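Local coordinates for multicopper oxidase (PDB 6VOW), which probably oxidises phenolic and related substrates at a mononuclear copper and reduces dioxygen to water at a multinuclear copper centre, as laccases do, at residues S34-P46 and C73-L87. Numbering follows the deposited sequence. Where two conformers were deposited one is given.
Sequences SAVTHDYELIAAP and CRQGDWLRVRFINKL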
loop_
_atom_site.group_PDB
_atom_site.type_symbol
_atom_site.label_atom_id
_atom_site.label_comp_id
_atom_site.label_asym_id
_atom_site.label_seq_id
_atom_site.Cartn_x
_atom_site.Cartn_y
_atom_site.Cartn_z
ATOM N N SER A 34 4.866 -28.964 10.438
ATOM C CA SER A 34 4.582 -28.920 8.958
ATOM C C SER A 34 3.667 -27.774 8.399
ATOM O O SER A 34 3.884 -27.406 7.257
ATOM C CB SER A 34 4.077 -30.279 8.480
ATOM O OG SER A 34 3.898 -30.263 7.072
ATOM N N ALA A 35 2.648 -27.279 9.141
ATOM C CA ALA A 35 1.874 -26.062 8.759
ATOM C C ALA A 35 1.327 -25.246 9.904
ATOM O O ALA A 35 0.668 -25.767 10.816
ATOM C CB ALA A 35 0.709 -26.408 7.828
ATOM N N VAL A 36 1.537 -23.956 9.818
ATOM C CA VAL A 36 0.933 -22.983 10.693
ATOM C C VAL A 36 0.044 -22.083 9.843
ATOM O O VAL A 36 0.475 -21.592 8.787
ATOM C CB VAL A 36 1.999 -22.128 11.371
ATOM C CG1 VAL A 36 1.356 -21.367 12.513
ATOM C CG2 VAL A 36 3.180 -23.000 11.827
ATOM N N THR A 37 -1.147 -21.871 10.349
ATOM C CA THR A 37 -2.295 -21.202 9.737
ATOM C C THR A 37 -2.887 -20.162 10.718
ATOM O O THR A 37 -3.212 -20.465 11.834
ATOM C CB THR A 37 -3.348 -22.238 9.323
ATOM O OG1 THR A 37 -2.764 -23.129 8.421
ATOM C CG2 THR A 37 -4.475 -21.633 8.581
ATOM N N HIS A 38 -2.975 -18.919 10.261
ATOM C CA HIS A 38 -3.546 -17.805 10.983
ATOM C C HIS A 38 -4.914 -17.628 10.397
ATOM O O HIS A 38 -5.042 -17.235 9.233
ATOM C CB HIS A 38 -2.702 -16.567 10.732
ATOM C CG HIS A 38 -1.269 -16.748 11.036
ATOM N ND1 HIS A 38 -0.680 -16.093 12.075
ATOM C CD2 HIS A 38 -0.300 -17.518 10.477
ATOM C CE1 HIS A 38 0.591 -16.436 12.146
ATOM N NE2 HIS A 38 0.843 -17.314 11.204
ATOM N N ASP A 39 -5.928 -18.104 11.124
ATOM C CA ASP A 39 -7.357 -17.933 10.779
ATOM C C ASP A 39 -8.000 -16.628 11.255
ATOM O O ASP A 39 -7.893 -16.197 12.433
ATOM C CB ASP A 39 -8.262 -19.115 11.241
ATOM C CG ASP A 39 -8.120 -20.286 10.347
ATOM O OD1 ASP A 39 -8.696 -20.223 9.273
ATOM O OD2 ASP A 39 -7.382 -21.238 10.603
ATOM N N TYR A 40 -8.669 -16.021 10.278
ATOM C CA TYR A 40 -9.415 -14.814 10.450
ATOM C C TYR A 40 -10.749 -14.971 9.706
ATOM O O TYR A 40 -10.808 -15.620 8.650
ATOM C CB TYR A 40 -8.646 -13.637 9.859
ATOM C CG TYR A 40 -7.439 -13.170 10.605
ATOM C CD1 TYR A 40 -7.570 -12.365 11.696
ATOM C CD2 TYR A 40 -6.173 -13.555 10.237
ATOM C CE1 TYR A 40 -6.477 -11.901 12.378
ATOM C CE2 TYR A 40 -5.083 -13.106 10.910
ATOM C CZ TYR A 40 -5.264 -12.306 12.007
ATOM O OH TYR A 40 -4.230 -11.805 12.691
ATOM N N GLU A 41 -11.807 -14.472 10.340
ATOM C CA GLU A 41 -13.112 -14.203 9.720
ATOM C C GLU A 41 -13.161 -12.689 9.575
ATOM O O GLU A 41 -13.159 -11.975 10.615
ATOM C CB GLU A 41 -14.258 -14.641 10.632
ATOM C CG GLU A 41 -15.605 -14.470 9.960
ATOM C CD GLU A 41 -16.823 -14.725 10.824
ATOM O OE1 GLU A 41 -17.025 -14.109 11.879
ATOM O OE2 GLU A 41 -17.631 -15.523 10.396
ATOM N N LEU A 42 -13.197 -12.212 8.320
ATOM C CA LEU A 42 -13.155 -10.779 8.041
ATOM C C LEU A 42 -14.448 -10.376 7.358
ATOM O O LEU A 42 -14.753 -10.870 6.274
ATOM C CB LEU A 42 -11.989 -10.391 7.155
ATOM C CG LEU A 42 -11.759 -8.870 7.060
ATOM C CD1 LEU A 42 -11.584 -8.243 8.439
ATOM C CD2 LEU A 42 -10.572 -8.504 6.221
ATOM N N ILE A 43 -15.191 -9.450 7.970
ATOM C CA ILE A 43 -16.494 -8.963 7.439
ATOM C C ILE A 43 -16.397 -7.464 6.982
ATOM O O ILE A 43 -16.056 -6.597 7.777
ATOM C CB ILE A 43 -17.530 -9.086 8.564
ATOM C CG1 ILE A 43 -17.770 -10.542 8.963
ATOM C CG2 ILE A 43 -18.823 -8.473 8.182
ATOM C CD1 ILE A 43 -18.538 -10.678 10.264
ATOM N N ALA A 44 -16.724 -7.198 5.713
ATOM C CA ALA A 44 -16.976 -5.871 5.165
ATOM C C ALA A 44 -18.460 -5.479 5.412
ATOM O O ALA A 44 -19.410 -6.180 5.061
ATOM C CB ALA A 44 -16.696 -5.904 3.692
ATOM N N ALA A 45 -18.665 -4.337 6.001
ATOM C CA ALA A 45 -19.991 -3.920 6.394
ATOM C C ALA A 45 -19.986 -2.430 6.644
ATOM O O ALA A 45 -18.910 -1.879 6.893
ATOM C CB ALA A 45 -20.417 -4.608 7.672
ATOM N N PRO A 46 -21.205 -1.794 6.617
ATOM C CA PRO A 46 -21.312 -0.393 6.918
ATOM C C PRO A 46 -20.819 -0.094 8.295
ATOM O O PRO A 46 -21.159 -0.801 9.202
ATOM C CB PRO A 46 -22.834 -0.118 6.806
ATOM C CG PRO A 46 -23.406 -1.213 5.925
ATOM C CD PRO A 46 -22.527 -2.380 6.218
ATOM N N CYS A 73 0.094 -12.095 10.131
ATOM C CA CYS A 73 0.572 -13.417 9.846
ATOM C C CYS A 73 2.061 -13.471 10.182
ATOM O O CYS A 73 2.639 -12.519 10.755
ATOM C CB CYS A 73 0.340 -13.795 8.384
ATOM S SG CYS A 73 0.355 -15.650 8.004
ATOM N N ARG A 74 2.697 -14.607 9.914
ATOM C CA ARG A 74 4.107 -14.796 10.270
ATOM C C ARG A 74 4.632 -15.349 9.042
ATOM O O ARG A 74 3.883 -16.081 8.367
ATOM C CB ARG A 74 4.205 -15.799 11.449
ATOM C CG ARG A 74 5.522 -16.531 11.676
ATOM C CD ARG A 74 6.282 -15.915 12.814
ATOM N NE ARG A 74 5.423 -15.780 13.987
ATOM C CZ ARG A 74 5.644 -14.936 14.995
ATOM N NH1 ARG A 74 6.691 -14.109 14.992
ATOM N NH2 ARG A 74 4.799 -14.893 16.017
ATOM N N GLN A 75 5.847 -14.939 8.686
ATOM C CA GLN A 75 6.466 -15.348 7.459
ATOM C C GLN A 75 6.651 -16.833 7.409
ATOM O O GLN A 75 7.179 -17.392 8.342
ATOM C CB GLN A 75 7.833 -14.674 7.373
ATOM C CG GLN A 75 8.639 -14.955 6.131
ATOM C CD GLN A 75 9.921 -14.201 6.175
ATOM O OE1 GLN A 75 10.415 -13.880 7.248
ATOM N NE2 GLN A 75 10.465 -13.889 5.019
ATOM N N GLY A 76 6.230 -17.446 6.306
ATOM C CA GLY A 76 6.303 -18.903 6.107
ATOM C C GLY A 76 4.980 -19.548 6.448
ATOM O O GLY A 76 4.713 -20.646 6.053
ATOM N N ASP A 77 4.115 -18.839 7.140
ATOM C CA ASP A 77 2.841 -19.434 7.529
ATOM C C ASP A 77 1.714 -19.136 6.540
ATOM O O ASP A 77 1.900 -18.355 5.590
ATOM C CB ASP A 77 2.445 -18.941 8.907
ATOM C CG ASP A 77 3.440 -19.284 9.969
ATOM O OD1 ASP A 77 4.382 -20.058 9.705
ATOM O OD2 ASP A 77 3.195 -18.805 11.086
ATOM N N TRP A 78 0.573 -19.807 6.747
ATOM C CA TRP A 78 -0.662 -19.668 5.932
ATOM C C TRP A 78 -1.500 -18.669 6.565
ATOM O O TRP A 78 -1.648 -18.687 7.793
ATOM C CB TRP A 78 -1.506 -20.943 5.806
ATOM C CG TRP A 78 -0.920 -21.998 4.943
ATOM C CD1 TRP A 78 -0.123 -22.986 5.366
ATOM C CD2 TRP A 78 -1.092 -22.207 3.551
ATOM N NE1 TRP A 78 0.272 -23.765 4.339
ATOM C CE2 TRP A 78 -0.337 -23.335 3.208
ATOM C CE3 TRP A 78 -1.793 -21.551 2.549
ATOM C CZ2 TRP A 78 -0.264 -23.819 1.907
ATOM C CZ3 TRP A 78 -1.725 -22.021 1.297
ATOM C CH2 TRP A 78 -0.973 -23.141 0.966
ATOM N N LEU A 79 -2.031 -17.763 5.714
ATOM C CA LEU A 79 -2.975 -16.766 6.134
ATOM C C LEU A 79 -4.252 -17.281 5.582
ATOM O O LEU A 79 -4.271 -17.508 4.382
ATOM C CB LEU A 79 -2.656 -15.376 5.495
ATOM C CG LEU A 79 -3.682 -14.317 5.843
ATOM C CD1 LEU A 79 -3.895 -14.326 7.295
ATOM C CD2 LEU A 79 -3.179 -12.945 5.466
ATOM N N ARG A 80 -5.290 -17.421 6.417
ATOM C CA ARG A 80 -6.607 -17.945 5.977
ATOM C C ARG A 80 -7.648 -16.989 6.434
ATOM O O ARG A 80 -7.794 -16.722 7.644
ATOM C CB ARG A 80 -6.878 -19.332 6.571
ATOM C CG ARG A 80 -8.098 -20.063 6.005
ATOM C CD ARG A 80 -8.009 -21.587 6.164
ATOM N NE ARG A 80 -7.993 -21.987 7.574
ATOM C CZ ARG A 80 -7.723 -23.219 7.979
ATOM N NH1 ARG A 80 -7.449 -24.135 7.114
ATOM N NH2 ARG A 80 -7.711 -23.514 9.248
ATOM N N VAL A 81 -8.336 -16.398 5.467
ATOM C CA VAL A 81 -9.307 -15.366 5.800
ATOM C C VAL A 81 -10.596 -15.730 5.126
ATOM O O VAL A 81 -10.675 -15.792 3.908
ATOM C CB VAL A 81 -8.907 -13.980 5.321
ATOM C CG1 VAL A 81 -10.038 -13.017 5.734
ATOM C CG2 VAL A 81 -7.559 -13.603 5.925
ATOM N N ARG A 82 -11.577 -16.002 5.969
ATOM C CA ARG A 82 -12.967 -16.194 5.585
ATOM C C ARG A 82 -13.535 -14.788 5.433
ATOM O O ARG A 82 -13.872 -14.131 6.418
ATOM C CB ARG A 82 -13.656 -17.039 6.667
ATOM C CG ARG A 82 -15.164 -17.092 6.664
ATOM C CD ARG A 82 -15.660 -17.784 5.463
ATOM N NE ARG A 82 -15.417 -19.244 5.436
ATOM C CZ ARG A 82 -16.193 -20.163 5.988
ATOM N NH1 ARG A 82 -17.246 -19.845 6.737
ATOM N NH2 ARG A 82 -15.873 -21.422 5.811
ATOM N N PHE A 83 -13.539 -14.316 4.163
ATOM C CA PHE A 83 -14.076 -13.055 3.884
ATOM C C PHE A 83 -15.592 -13.108 3.577
ATOM O O PHE A 83 -16.060 -13.813 2.742
ATOM C CB PHE A 83 -13.351 -12.339 2.777
ATOM C CG PHE A 83 -14.097 -11.140 2.336
ATOM C CD1 PHE A 83 -14.334 -10.089 3.241
ATOM C CD2 PHE A 83 -14.564 -11.034 1.074
ATOM C CE1 PHE A 83 -15.022 -8.932 2.821
ATOM C CE2 PHE A 83 -15.275 -9.879 0.645
ATOM C CZ PHE A 83 -15.487 -8.854 1.515
ATOM N N ILE A 84 -16.325 -12.330 4.320
ATOM C CA ILE A 84 -17.768 -12.322 4.224
ATOM C C ILE A 84 -18.204 -10.938 3.839
ATOM O O ILE A 84 -17.936 -9.992 4.574
ATOM C CB ILE A 84 -18.428 -12.662 5.558
ATOM C CG1 ILE A 84 -17.928 -14.045 6.058
ATOM C CG2 ILE A 84 -19.937 -12.762 5.363
ATOM C CD1 ILE A 84 -18.380 -14.419 7.476
ATOM N N ASN A 85 -18.930 -10.841 2.732
ATOM C CA ASN A 85 -19.389 -9.544 2.209
ATOM C C ASN A 85 -20.763 -9.174 2.821
ATOM O O ASN A 85 -21.784 -9.748 2.458
ATOM C CB ASN A 85 -19.473 -9.627 0.707
ATOM C CG ASN A 85 -19.879 -8.321 0.075
ATOM O OD1 ASN A 85 -19.930 -7.310 0.712
ATOM N ND2 ASN A 85 -20.118 -8.346 -1.168
ATOM N N LYS A 86 -20.786 -8.266 3.788
ATOM C CA LYS A 86 -22.069 -7.708 4.279
ATOM C C LYS A 86 -22.343 -6.254 3.844
ATOM O O LYS A 86 -22.994 -5.440 4.547
ATOM C CB LYS A 86 -22.138 -7.841 5.765
ATOM C CG LYS A 86 -22.129 -9.283 6.260
ATOM C CD LYS A 86 -22.557 -9.287 7.736
ATOM C CE LYS A 86 -22.998 -10.638 8.286
ATOM N NZ LYS A 86 -22.898 -10.662 9.775
ATOM N N LEU A 87 -21.822 -5.936 2.668
ATOM C CA LEU A 87 -22.147 -4.703 1.990
ATOM C C LEU A 87 -23.312 -4.985 1.102
ATOM O O LEU A 87 -23.834 -6.101 0.999
ATOM C CB LEU A 87 -20.946 -4.154 1.180
ATOM C CG LEU A 87 -19.750 -3.845 2.004
ATOM C CD1 LEU A 87 -18.581 -3.613 1.098
ATOM C CD2 LEU A 87 -19.959 -2.652 2.936
#
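With CG anti to the carbonyl carbon in both residues (chi1 -54° in His38, -60° in Asp77), the His38 imidazole and the Asp77 carboxylate are brought together at the start of the paired strands. His38 NE2 gives its N-H to Asp77 OD2 at 2.8 Å, meeting the anti lone pair close to the ring plane, and ring and carboxylate lie nearly coplanar. Cys73 covers one face of the imidazole: its SG sits 3.2 Å from His38 CD2, and its CA adds a CH-pi contact. Asp39 and Arg80 emerge on the other side of the sheet. Arg80 is modelled in two conformers; in the one given it grips Asp39 side-on, NE to OD1 and NH2 to OD2, with Thr37 CG2 over the guanidinium centre, though the 2.5 Å between Arg80 NE and Asp39 OD1 is doubtfully short. Strands 37-46 and 78-85 run parallel in register, their axes 21° apart, the inner pair of a four-stranded sheet in a cupredoxin domain. Strand 71-74 belongs to a second sheet, so the type II turn from Arg74 to Asp77 carries the chain between the two layers of the sandwich. Backbone hydrogen bonds alternate in direction between the strands, the first from Trp78 N to Val36 O, the last from Lys86 N to Ala44 O. On the His38 side, Leu42 CB packs against Val81 CG1 at 3.6 Å, and Ala44 CB meets the edge of the Phe83 ring at CE1, also 3.6 Å away. Tyr62 of strand 57-62 touches all but Val81. Leu87 CD1 approaches Ala44 CB at 3.9 Å.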